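Side-chain contacts in lysozyme C (Equus asinus, PDB 5XUW), which hydrolyses the beta-1,4 linkages of bacterial cell-wall peptidoglycan and binds one calcium ion: residues 2-5 against 6-9; 72-75 against 76-79; 95-98 against 99-103. One frame throughout, in Å; residues are numbered along the deposited sequence.

How the interactions relate
Interaction 1 joins the loop before helix 5-14 to that helix's first turn, interaction 2 is a turn in the loop between strand 59-60 and helix 89-100, and interaction 3 lies at the C-terminal end of helix 89-100. Interactions 1 and 3 are partly buried and mix apolar packing with polar helix-end bonds: a capping box in one, an arginine-aspartate salt bridge in the other. Interaction 2 is a surface contact held by backbone and hydroxyl bonds. Interactions 2 and 3 touch, Ala75 CB lying 3.9 Å from Arg97 NH2, and the Cys76-Cys94 disulfide ties the loop to the same helix. Interaction 1 lies across the chain's centre from both.

Interaction 1: 2-5 against 6-9; sequences VFSK and CELA
Glu7 reaches back from the first turn of helix 5-14 towards Phe3 and Ser4, and each of its side-chain atoms has something to meet. Its CB lies 3.2 Å from Ser4 OG. CG is anti to the backbone N (chi1 -174°) and the rest of the chain is extended, which lays CG and then CD beside the Phe3 ring, CD 3.7 Å from Phe3 CD2. The two side chains cross at about a right angle, the carboxylate plane turned 53° from the ring. At the tip, OE1 accepts from Ser4 N at 3.3 Å, met on its anti side and a little out of the carboxylate plane, while OE2 is salt-bridged to Lys1. Ser4 answers in the other direction: OG, set between its own N and carbonyl carbon (chi1 73°), accepts from Glu7 N at 3.0 Å. A small hydroxyl suits this place because it can curl over the helix start and take up an amide N-H. Leu8 N, in turn, donates to Ser4 O at 3.0 Å, opening the helical bonding. On the apolar side of the same contact, Leu8 CD1 sits over the centre of one Phe3 face, 4.0 Å from the ring centroid, a CH-pi contact suited to a flat ring and a branched aliphatic chain in a buried place. Leu8 also touches Ala32 on helix 25-36, so the packing continues inward. Reciprocal bonds between Ser4 and Glu7 define a capping box, here closing the N-terminus of the first helix of the C-type lysozyme fold.

Interaction 2: 72-75 against 76-79; sequences SSNA and CNIM
Asn74 and Asn77 are joined by a backbone hydrogen bond, Asn77 N donating to Asn74 O at 2.9 Å with an N-H...O angle of 152°, and this bond closes the turn. A second hydrogen bond, from Asn74 N to Ser72 OG at 2.9 Å, is bent to 135°; the serine hydroxyl takes the amide two residues on, and Cys65 O is a further partner of the same OG. Together these bonds make two successive motifs, an ST turn at Ser72 and a type I beta turn from Asn74 to Asn77, in the long loop that leads from strand 59-60 of the lysozyme fold towards helix 89-100. The asparagines at the two ends of the beta turn both adopt positive phi, a backbone shape that asparagine tolerates better than most residues with a CB. Packing contacts are fewer. The side chain of Asn74, with CG anti to its N (chi1 -169°), folds over the turn and brings CG to 3.7 Å from Asn77 CA, while the small Ala75 CB fits against Trp64. Covalent bonding comes from Cys76, whose SG pairs with Cys94 of helix 89-100.

Interaction 3: 95-98 against 99-103; sequences AKRV and VRDPK
Arg97 and Asp101 bring their charged ends together one turn apart, where helix 89-100 runs out. The arginine leaves its CA pointing away from the following residues, but a bend at chi2 (73°) brings the guanidinium round to Asp101, and the long flexible chain suits that detour. Asp101, whose CB points toward the helix, needs only its short chain to meet it. Their planes are inclined by 57°, so this is no flat two-pronged pairing: NH1 makes the approach, 2.9 Å from Asp101 OD1, a salt bridge whose hydrogen bond is weak at 120°. Asp101 OD2 lies in the guanidinium plane at its edge, 3.2 Å from Arg97 NH1. A water donates to both Arg97 O and Asp101 OD1, linking carboxylate and helix backbone, while Asp101 N donates to Val98 O at 3.1 Å. On the buried side, Val99 N bonds to Ala95 O at 2.9 Å, and Val99 CG2 presses to 3.3 Å from Lys96 O; Ala95 and Val99, compact and without polar groups, suit a face buried against Trp28 of helix 25-36. Lys96 sends its amine to Gln15 O, its chain touching Met17 and Phe20. A positively charged guanidinium near the last turn would probably interact favourably with the helix dipole, and the weak, bent bond suggests that its attraction to Asp101 owes more to charge than to precise hydrogen-bond direction.

Interaction 1: 2-5 against 6-9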
# COMPACT_ATOMS: atom_id res chain seq x y z
N VAL A 2 12.50 -5.84 2.98
CA VAL A 2 11.91 -6.23 1.70
C VAL A 2 11.20 -7.57 1.91
O VAL A 2 11.84 -8.59 2.23
CB VAL A 2 12.96 -6.32 0.57
CG1 VAL A 2 12.30 -6.75 -0.73
CG2 VAL A 2 13.66 -4.98 0.41
N PHE A 3 9.87 -7.55 1.77
CA PHE A 3 9.06 -8.77 1.84
C PHE A 3 9.27 -9.64 0.62
O PHE A 3 9.52 -9.13 -0.46
CB PHE A 3 7.56 -8.43 1.88
CG PHE A 3 7.08 -7.91 3.20
CD1 PHE A 3 7.19 -6.57 3.52
CD2 PHE A 3 6.46 -8.77 4.10
CE1 PHE A 3 6.72 -6.10 4.74
CE2 PHE A 3 5.98 -8.31 5.31
CZ PHE A 3 6.11 -6.97 5.64
N SER A 4 9.16 -10.96 0.78
CA SER A 4 8.89 -11.83 -0.36
C SER A 4 7.40 -11.70 -0.64
O SER A 4 6.63 -11.38 0.26
CB SER A 4 9.24 -13.29 -0.09
OG SER A 4 8.30 -13.91 0.78
N LYS A 5 7.00 -11.98 -1.87
CA LYS A 5 5.59 -11.94 -2.22
C LYS A 5 4.74 -12.76 -1.25
O LYS A 5 3.74 -12.29 -0.74
CB LYS A 5 5.38 -12.43 -3.65
CG LYS A 5 3.92 -12.55 -4.04
CD LYS A 5 3.74 -12.57 -5.55
CE LYS A 5 4.28 -13.83 -6.18
NZ LYS A 5 4.07 -13.81 -7.66
N CYS A 6 5.15 -14.00 -0.99
CA CYS A 6 4.35 -14.88 -0.12
C CYS A 6 4.37 -14.49 1.36
O CYS A 6 3.36 -14.65 2.05
CB CYS A 6 4.77 -16.34 -0.30
SG CYS A 6 4.31 -16.97 -1.93
N GLU A 7 5.50 -13.98 1.83
CA GLU A 7 5.57 -13.41 3.17
C GLU A 7 4.53 -12.30 3.33
O GLU A 7 3.80 -12.27 4.33
CB GLU A 7 6.96 -12.84 3.43
CG GLU A 7 7.16 -12.35 4.85
CD GLU A 7 8.51 -11.69 5.03
OE1 GLU A 7 9.24 -11.51 4.02
OE2 GLU A 7 8.82 -11.35 6.18
N LEU A 8 4.48 -11.39 2.36
CA LEU A 8 3.53 -10.29 2.43
C LEU A 8 2.09 -10.80 2.38
O LEU A 8 1.26 -10.37 3.17
CB LEU A 8 3.77 -9.25 1.33
CG LEU A 8 2.86 -8.02 1.39
CD1 LEU A 8 2.99 -7.29 2.73
CD2 LEU A 8 3.15 -7.06 0.24
N ALA A 9 1.82 -11.75 1.49
CA ALA A 9 0.48 -12.34 1.37
C ALA A 9 -0.04 -12.89 2.71
O ALA A 9 -1.16 -12.61 3.13
CB ALA A 9 0.48 -13.43 0.32

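Interaction 2: 72-75 against 76-79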
# COMPACT_ATOMS: atom_id res chain seq x y z
N SER A 72 -0.79 18.82 5.37
CA SER A 72 -1.44 17.52 5.19
C SER A 72 -2.77 17.44 5.91
O SER A 72 -2.90 17.92 7.03
CB SER A 72 -0.54 16.40 5.71
OG SER A 72 -1.14 15.13 5.48
N SER A 73 -3.75 16.80 5.27
CA SER A 73 -4.98 16.41 5.96
C SER A 73 -4.72 15.35 7.01
O SER A 73 -5.48 15.24 7.97
CB SER A 73 -6.01 15.87 4.97
OG SER A 73 -6.34 16.86 4.03
N ASN A 74 -3.67 14.55 6.81
CA ASN A 74 -3.27 13.53 7.78
C ASN A 74 -4.45 12.65 8.20
O ASN A 74 -4.70 12.42 9.39
CB ASN A 74 -2.61 14.21 8.98
CG ASN A 74 -1.93 13.22 9.92
OD1 ASN A 74 -1.59 12.09 9.53
ND2 ASN A 74 -1.73 13.64 11.16
N ALA A 75 -5.18 12.14 7.20
CA ALA A 75 -6.37 11.32 7.45
C ALA A 75 -6.09 10.00 8.20
O ALA A 75 -7.01 9.45 8.82
CB ALA A 75 -7.10 11.05 6.15
N CYS A 76 -4.86 9.50 8.13
CA CYS A 76 -4.45 8.32 8.91
C CYS A 76 -3.87 8.66 10.28
O CYS A 76 -3.52 7.75 11.03
CB CYS A 76 -3.46 7.47 8.11
SG CYS A 76 -4.17 6.84 6.58
N ASN A 77 -3.77 9.95 10.61
CA ASN A 77 -3.33 10.39 11.94
C ASN A 77 -1.98 9.79 12.31
O ASN A 77 -1.82 9.14 13.34
CB ASN A 77 -4.41 10.03 12.98
CG ASN A 77 -4.15 10.67 14.34
OD1 ASN A 77 -3.48 11.69 14.44
ND2 ASN A 77 -4.70 10.06 15.38
N ILE A 78 -1.00 10.00 11.43
CA ILE A 78 0.28 9.32 11.58
C ILE A 78 1.43 10.09 10.94
O ILE A 78 1.27 10.71 9.87
CB ILE A 78 0.17 7.88 11.04
CG1 ILE A 78 1.33 7.01 11.53
CG2 ILE A 78 0.07 7.86 9.51
CD1 ILE A 78 1.14 5.55 11.23
N MET A 79 2.58 10.05 11.60
CA MET A 79 3.81 10.61 11.06
C MET A 79 4.28 9.74 9.90
O MET A 79 4.27 8.52 10.01
CB MET A 79 4.92 10.65 12.13
CG MET A 79 5.59 11.99 12.26
SD MET A 79 4.44 13.22 12.90
CE MET A 79 5.41 14.70 12.72

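Interaction 3: 95-98 against 99-103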
# COMPACT_ATOMS: atom_id res chain seq x y z
N ALA A 95 -3.84 2.01 4.78
CA ALA A 95 -4.31 1.55 3.46
C ALA A 95 -5.80 1.16 3.48
O ALA A 95 -6.54 1.41 2.51
CB ALA A 95 -3.45 0.40 2.96
N LYS A 96 -6.24 0.56 4.59
CA LYS A 96 -7.66 0.27 4.82
C LYS A 96 -8.51 1.56 4.76
O LYS A 96 -9.58 1.56 4.15
CB LYS A 96 -7.87 -0.45 6.15
CG LYS A 96 -7.42 -1.90 6.14
CD LYS A 96 -7.60 -2.54 7.50
CE LYS A 96 -7.23 -4.01 7.48
NZ LYS A 96 -7.46 -4.66 8.79
N ARG A 97 -8.03 2.64 5.37
CA ARG A 97 -8.69 3.96 5.27
C ARG A 97 -8.66 4.45 3.81
O ARG A 97 -9.70 4.87 3.28
CB ARG A 97 -8.06 4.97 6.27
CG ARG A 97 -8.39 6.46 6.09
CD ARG A 97 -9.81 6.86 6.50
NE ARG A 97 -10.14 8.27 6.19
CZ ARG A 97 -10.33 8.77 4.97
NH1 ARG A 97 -10.23 8.00 3.88
NH2 ARG A 97 -10.62 10.07 4.80
N VAL A 98 -7.52 4.32 3.13
CA VAL A 98 -7.41 4.81 1.76
C VAL A 98 -8.41 4.12 0.83
O VAL A 98 -9.10 4.82 0.07
CB VAL A 98 -5.97 4.66 1.19
CG1 VAL A 98 -5.92 5.10 -0.27
CG2 VAL A 98 -4.97 5.46 2.02
N VAL A 99 -8.51 2.79 0.87
CA VAL A 99 -9.40 2.07 -0.08
C VAL A 99 -10.88 2.36 0.07
O VAL A 99 -11.62 2.15 -0.87
CB VAL A 99 -9.43 0.51 -0.05
CG1 VAL A 99 -8.53 -0.10 -1.09
CG2 VAL A 99 -9.38 -0.09 1.35
N ARG A 100 -11.30 2.76 1.27
CA ARG A 100 -12.71 3.05 1.51
C ARG A 100 -13.15 4.36 0.84
O ARG A 100 -14.34 4.59 0.69
CB ARG A 100 -13.04 3.02 3.00
CG ARG A 100 -12.89 1.64 3.60
CD ARG A 100 -13.44 1.56 5.02
NE ARG A 100 -14.89 1.33 5.05
CZ ARG A 100 -15.66 1.42 6.13
NH1 ARG A 100 -15.15 1.75 7.32
NH2 ARG A 100 -16.97 1.19 6.03
N ASP A 101 -12.19 5.17 0.39
CA ASP A 101 -12.49 6.41 -0.34
C ASP A 101 -12.93 6.18 -1.79
O ASP A 101 -12.87 5.05 -2.28
CB ASP A 101 -11.33 7.40 -0.20
CG ASP A 101 -11.52 8.32 0.97
OD1 ASP A 101 -12.36 8.03 1.85
OD2 ASP A 101 -10.82 9.34 1.06
N PRO A 102 -13.42 7.25 -2.47
CA PRO A 102 -14.18 7.01 -3.70
C PRO A 102 -13.47 6.26 -4.85
O PRO A 102 -14.15 5.59 -5.62
CB PRO A 102 -14.56 8.42 -4.16
CG PRO A 102 -14.61 9.21 -2.92
CD PRO A 102 -13.52 8.66 -2.05
N LYS A 103 -12.15 6.37 -4.94
CA LYS A 103 -11.38 5.69 -5.99
C LYS A 103 -11.13 4.22 -5.71
O LYS A 103 -10.70 3.49 -6.61
CB LYS A 103 -10.03 6.39 -6.21
CG LYS A 103 -10.14 7.86 -6.59
CD LYS A 103 -9.74 8.15 -8.03
CE LYS A 103 -8.24 8.03 -8.23
NZ LYS A 103 -7.81 8.79 -9.44
O HOH W 1 -11.93 6.19 4.07